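Local coordinates for 3-oxoacyl-(Acyl-carrier protein) synthase (PDB 4EFI) that probably acts as a beta-ketoacyl-ACP synthase of the KAS III type, condensing an acyl group with a malonyl unit carried on acyl-carrier protein, at residues G174-M179 and G299-A304; F267-A272 and G326-G331. One frame throughout, in Å; residues are numbered along the deposited sequence.

Contact 1 (G174-M179 and G299-A304); sequences GDAGTM and GNTSCA
Ala304 and Thr301 turn their methyl groups onto the flank of segment 174-179, so the loop and the start of the strand meet through small groups. CB of Ala304 fits into a notch made by three groups of the strand: it is 3.9 Å from Ala176 CB, 3.6 Å from the carbonyl oxygen Ala176 O, and 4.1 Å from Thr178 CG2. The methyl of Thr178 is available because chi1, 73°, turns CG2 opposite the carbonyl carbon, leaving OG1 to bond Val154 O of the adjoining strand 149-156. Thr301 approaches from further back along the chain. Its CG2 lies over the Gly174 peptide, 3.6 Å from Gly174 O, and also meets Ala176 CB at 4.0 Å. Beside these methyl contacts runs one hydrogen bond, from Gly174 N to Asn300 O at 2.9 Å; it is nearly straight at hydrogen, yet the donor stands well above the carbonyl plane. CB of Asn300 leaves the backbone away from segment 174-179, and OD1 takes the N-H of Ser302 almost end-on, at 2.9 Å, which makes an Asx turn and fixes the carboxamide. This Gly-Asn-Thr-Ser turn, between helices 295-298 and 305-313, is a signature of KAS III enzymes of the thiolase fold, whose asparagine at this position belongs to the Cys-His-Asn triad, a role Asn300 probably shares.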
# COMPACT_ATOMS: atom_id res chain seq x y z
N GLY A 174 -3.86 -9.26 5.69
CA GLY A 174 -3.68 -10.19 4.59
C GLY A 174 -2.43 -9.80 3.82
O GLY A 174 -1.81 -8.77 4.10
N ASP A 175 -2.08 -10.62 2.83
CA ASP A 175 -0.86 -10.45 2.06
C ASP A 175 -1.15 -10.16 0.59
O ASP A 175 -2.08 -10.71 0.02
CB ASP A 175 -0.00 -11.72 2.16
CG ASP A 175 0.43 -12.02 3.58
OD1 ASP A 175 0.46 -11.09 4.42
OD2 ASP A 175 0.76 -13.19 3.86
N ALA A 176 -0.37 -9.26 0.01
CA ALA A 176 -0.43 -9.00 -1.43
C ALA A 176 0.87 -8.37 -1.92
O ALA A 176 1.58 -7.72 -1.16
CB ALA A 176 -1.61 -8.09 -1.74
N GLY A 177 1.14 -8.53 -3.21
CA GLY A 177 2.25 -7.86 -3.86
C GLY A 177 1.77 -7.24 -5.16
O GLY A 177 0.86 -7.78 -5.79
N THR A 178 2.35 -6.12 -5.56
CA THR A 178 1.88 -5.42 -6.76
C THR A 178 3.04 -4.86 -7.54
O THR A 178 4.14 -4.63 -7.01
CB THR A 178 0.92 -4.26 -6.39
OG1 THR A 178 1.65 -3.17 -5.81
CG2 THR A 178 -0.17 -4.72 -5.44
N MET A 179 2.81 -4.67 -8.83
CA MET A 179 3.74 -3.97 -9.69
C MET A 179 2.99 -2.91 -10.48
O MET A 179 1.98 -3.22 -11.11
CB MET A 179 4.49 -4.94 -10.63
CG MET A 179 5.71 -4.30 -11.29
SD MET A 179 7.11 -4.14 -10.14
CE MET A 179 7.81 -5.77 -10.26
N GLY A 299 -8.47 -8.44 3.50
CA GLY A 299 -7.94 -7.85 4.71
C GLY A 299 -7.14 -6.61 4.41
O GLY A 299 -7.16 -6.08 3.29
N ASN A 300 -6.44 -6.12 5.42
CA ASN A 300 -5.52 -4.99 5.31
C ASN A 300 -4.20 -5.54 4.77
O ASN A 300 -3.58 -6.36 5.43
CB ASN A 300 -5.37 -4.41 6.72
CG ASN A 300 -4.33 -3.32 6.84
OD1 ASN A 300 -3.37 -3.24 6.07
ND2 ASN A 300 -4.50 -2.50 7.88
N THR A 301 -3.80 -5.10 3.58
CA THR A 301 -2.59 -5.61 2.93
C THR A 301 -1.46 -4.59 2.95
O THR A 301 -0.56 -4.62 2.12
CB THR A 301 -2.85 -6.05 1.48
OG1 THR A 301 -3.39 -4.96 0.71
CG2 THR A 301 -3.81 -7.25 1.46
N SER A 302 -1.49 -3.73 3.96
CA SER A 302 -0.35 -2.84 4.22
C SER A 302 -0.00 -2.05 2.97
O SER A 302 -0.85 -1.38 2.40
CB SER A 302 0.85 -3.69 4.66
OG SER A 302 1.95 -2.85 5.03
N CYS A 303 1.26 -1.86 2.62
CA CYS A 303 1.59 -0.98 1.49
C CYS A 303 0.93 -1.37 0.16
O CYS A 303 0.81 -0.53 -0.72
CB CYS A 303 3.10 -0.87 1.28
SG CYS A 303 3.92 -2.43 0.97
N ALA A 304 0.53 -2.63 0.02
CA ALA A 304 -0.14 -3.07 -1.21
C ALA A 304 -1.59 -2.62 -1.31
O ALA A 304 -2.22 -2.81 -2.36
CB ALA A 304 -0.08 -4.56 -1.33

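Contact 2 (F267-A272 and G326-G331)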
# COMPACT_ATOMS: atom_id res chain seq x y z
N PHE A 267 -11.92 7.93 -4.42
CA PHE A 267 -10.98 8.27 -3.36
C PHE A 267 -10.50 6.95 -2.77
O PHE A 267 -11.27 6.23 -2.13
CB PHE A 267 -11.67 9.11 -2.28
CG PHE A 267 -12.29 10.39 -2.82
CD1 PHE A 267 -11.51 11.51 -3.08
CD2 PHE A 267 -13.64 10.45 -3.10
CE1 PHE A 267 -12.10 12.68 -3.58
CE2 PHE A 267 -14.21 11.59 -3.60
CZ PHE A 267 -13.44 12.70 -3.85
N LEU A 268 -9.23 6.63 -3.01
CA LEU A 268 -8.65 5.34 -2.67
C LEU A 268 -7.84 5.47 -1.39
O LEU A 268 -6.78 6.10 -1.41
CB LEU A 268 -7.75 4.90 -3.81
CG LEU A 268 -8.45 4.83 -5.17
CD1 LEU A 268 -7.43 4.74 -6.28
CD2 LEU A 268 -9.38 3.63 -5.19
N PHE A 269 -8.35 4.91 -0.31
CA PHE A 269 -7.68 4.95 0.98
C PHE A 269 -6.99 3.65 1.27
O PHE A 269 -7.49 2.57 0.95
CB PHE A 269 -8.68 5.19 2.11
CG PHE A 269 -9.21 6.60 2.17
CD1 PHE A 269 -10.23 7.00 1.33
CD2 PHE A 269 -8.67 7.53 3.04
CE1 PHE A 269 -10.73 8.31 1.37
CE2 PHE A 269 -9.16 8.83 3.09
CZ PHE A 269 -10.19 9.21 2.25
N HIS A 270 -5.87 3.73 1.98
CA HIS A 270 -5.30 2.55 2.59
C HIS A 270 -6.39 1.87 3.38
O HIS A 270 -7.13 2.52 4.14
CB HIS A 270 -4.15 2.94 3.50
CG HIS A 270 -3.76 1.86 4.46
ND1 HIS A 270 -3.43 0.62 4.07
CD2 HIS A 270 -3.69 1.86 5.85
CE1 HIS A 270 -3.14 -0.13 5.14
NE2 HIS A 270 -3.30 0.63 6.23
N GLN A 271 -6.51 0.55 3.22
CA GLN A 271 -7.61 -0.21 3.79
C GLN A 271 -7.31 -0.61 5.23
O GLN A 271 -7.07 -1.77 5.54
CB GLN A 271 -7.89 -1.43 2.91
CG GLN A 271 -8.25 -1.04 1.47
CD GLN A 271 -9.68 -0.56 1.35
OE1 GLN A 271 -10.62 -1.35 1.44
NE2 GLN A 271 -9.85 0.75 1.13
N ALA A 272 -7.29 0.37 6.12
CA ALA A 272 -6.82 0.16 7.48
C ALA A 272 -7.76 -0.77 8.26
O ALA A 272 -7.31 -1.72 8.91
CB ALA A 272 -6.68 1.50 8.20
N GLY A 326 -8.01 10.27 -6.27
CA GLY A 326 -7.25 10.69 -5.10
C GLY A 326 -6.85 9.45 -4.33
O GLY A 326 -7.62 8.49 -4.25
N MET A 327 -5.64 9.44 -3.78
CA MET A 327 -5.09 8.28 -3.08
C MET A 327 -4.53 8.75 -1.75
O MET A 327 -3.86 9.77 -1.72
CB MET A 327 -3.97 7.61 -3.88
CG MET A 327 -4.39 7.22 -5.27
SD MET A 327 -3.05 6.43 -6.16
CE MET A 327 -3.71 6.35 -7.83
N PHE A 328 -4.84 8.05 -0.67
CA PHE A 328 -4.46 8.50 0.67
C PHE A 328 -3.96 7.34 1.48
O PHE A 328 -4.72 6.42 1.78
CB PHE A 328 -5.67 9.16 1.36
CG PHE A 328 -6.28 10.25 0.55
CD1 PHE A 328 -5.70 11.51 0.51
CD2 PHE A 328 -7.38 10.00 -0.25
CE1 PHE A 328 -6.22 12.51 -0.28
CE2 PHE A 328 -7.91 11.00 -1.05
CZ PHE A 328 -7.33 12.26 -1.05
N GLY A 329 -2.68 7.39 1.83
CA GLY A 329 -2.05 6.35 2.63
C GLY A 329 -1.58 6.94 3.94
O GLY A 329 -1.16 8.09 4.01
N PHE A 330 -1.70 6.15 5.00
CA PHE A 330 -1.33 6.60 6.33
C PHE A 330 -0.96 5.39 7.18
O PHE A 330 -1.45 4.29 6.94
CB PHE A 330 -2.52 7.33 6.96
CG PHE A 330 -3.83 6.66 6.69
CD1 PHE A 330 -4.48 6.85 5.49
CD2 PHE A 330 -4.39 5.81 7.62
CE1 PHE A 330 -5.68 6.22 5.22
CE2 PHE A 330 -5.60 5.18 7.37
CZ PHE A 330 -6.24 5.39 6.17
N GLY A 331 -0.13 5.60 8.20
CA GLY A 331 0.25 4.52 9.09
C GLY A 331 1.65 4.68 9.63
O GLY A 331 1.99 5.71 10.20
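Strands 267-269 and 326-331 run parallel, their axes 17° apart, and are joined by a ladder of three backbone hydrogen bonds: Leu268 N to Gly326 O, Phe328 N to Leu268 O, and His270 N to Phe328 O. Phenylalanines crowd one face of the pair. Phe267 and Phe328 lie side by side, ring edge to ring edge, with Phe267 CD1 4.2 Å from Phe328 CE2. Phe269 meets two neighbours differently: Phe328 CD2 sits over one face near the rim, 3.8 Å from Phe269 CZ, whereas Phe330 CE1 comes up in the ring plane, 3.9 Å from Phe269 CD2. The planes of Phe269 and Phe328 are inclined by 33°, neither stacked nor T-shaped. Helix 235-257 packs on the rings of Phe269, Phe328 and Phe330, while Leu268 and Met327, on the other face, touch through Leu268 CD1 and Met327 CG and lean on helix 305-313. A strand pair with helices on both faces is what the layered thiolase fold provides, here at the 266-269 border of a mixed sheet. Past the last bridge, chi1 of His270, 163°, carries the imidazole away from its own N so that its edge turns to a face of Phe330 in a T-shaped pair, centroids 5.4 Å apart. His270 CB rests over a face of that same phenyl ring, and Ala272 CB reaches Phe330 CE2 at 3.9 Å. ND1 of His270 is bonded to Ser305 OG; Cys128 also touches the His270 side chain, consistent with the Cys-His-Asn triad of KAS III relatives.

In the fold
Both contacts are buried, but they draw on different sheets: contact 1 sets a loop against the start of strand 176-184, in the six-stranded sheet, while both segments of contact 2 have their strands in the five-stranded one. Helix 305-313 packs against side chains of both, touching Ala176 and Thr178 in contact 1 and Leu268 and Met327 in contact 2. The chemistry follows the setting. Contact 1 relies on methyls and a single cross-bond; contact 2, strand against strand, has a regular ladder and large aromatic rings. They meet where their loops converge: Asn300 ND2 is 3.1 Å from Ala272 O, probably hydrogen-bonded, and Asn300 OD1 packs 3.3 Å from His270 CE1, bringing the two presumed active-site residues together.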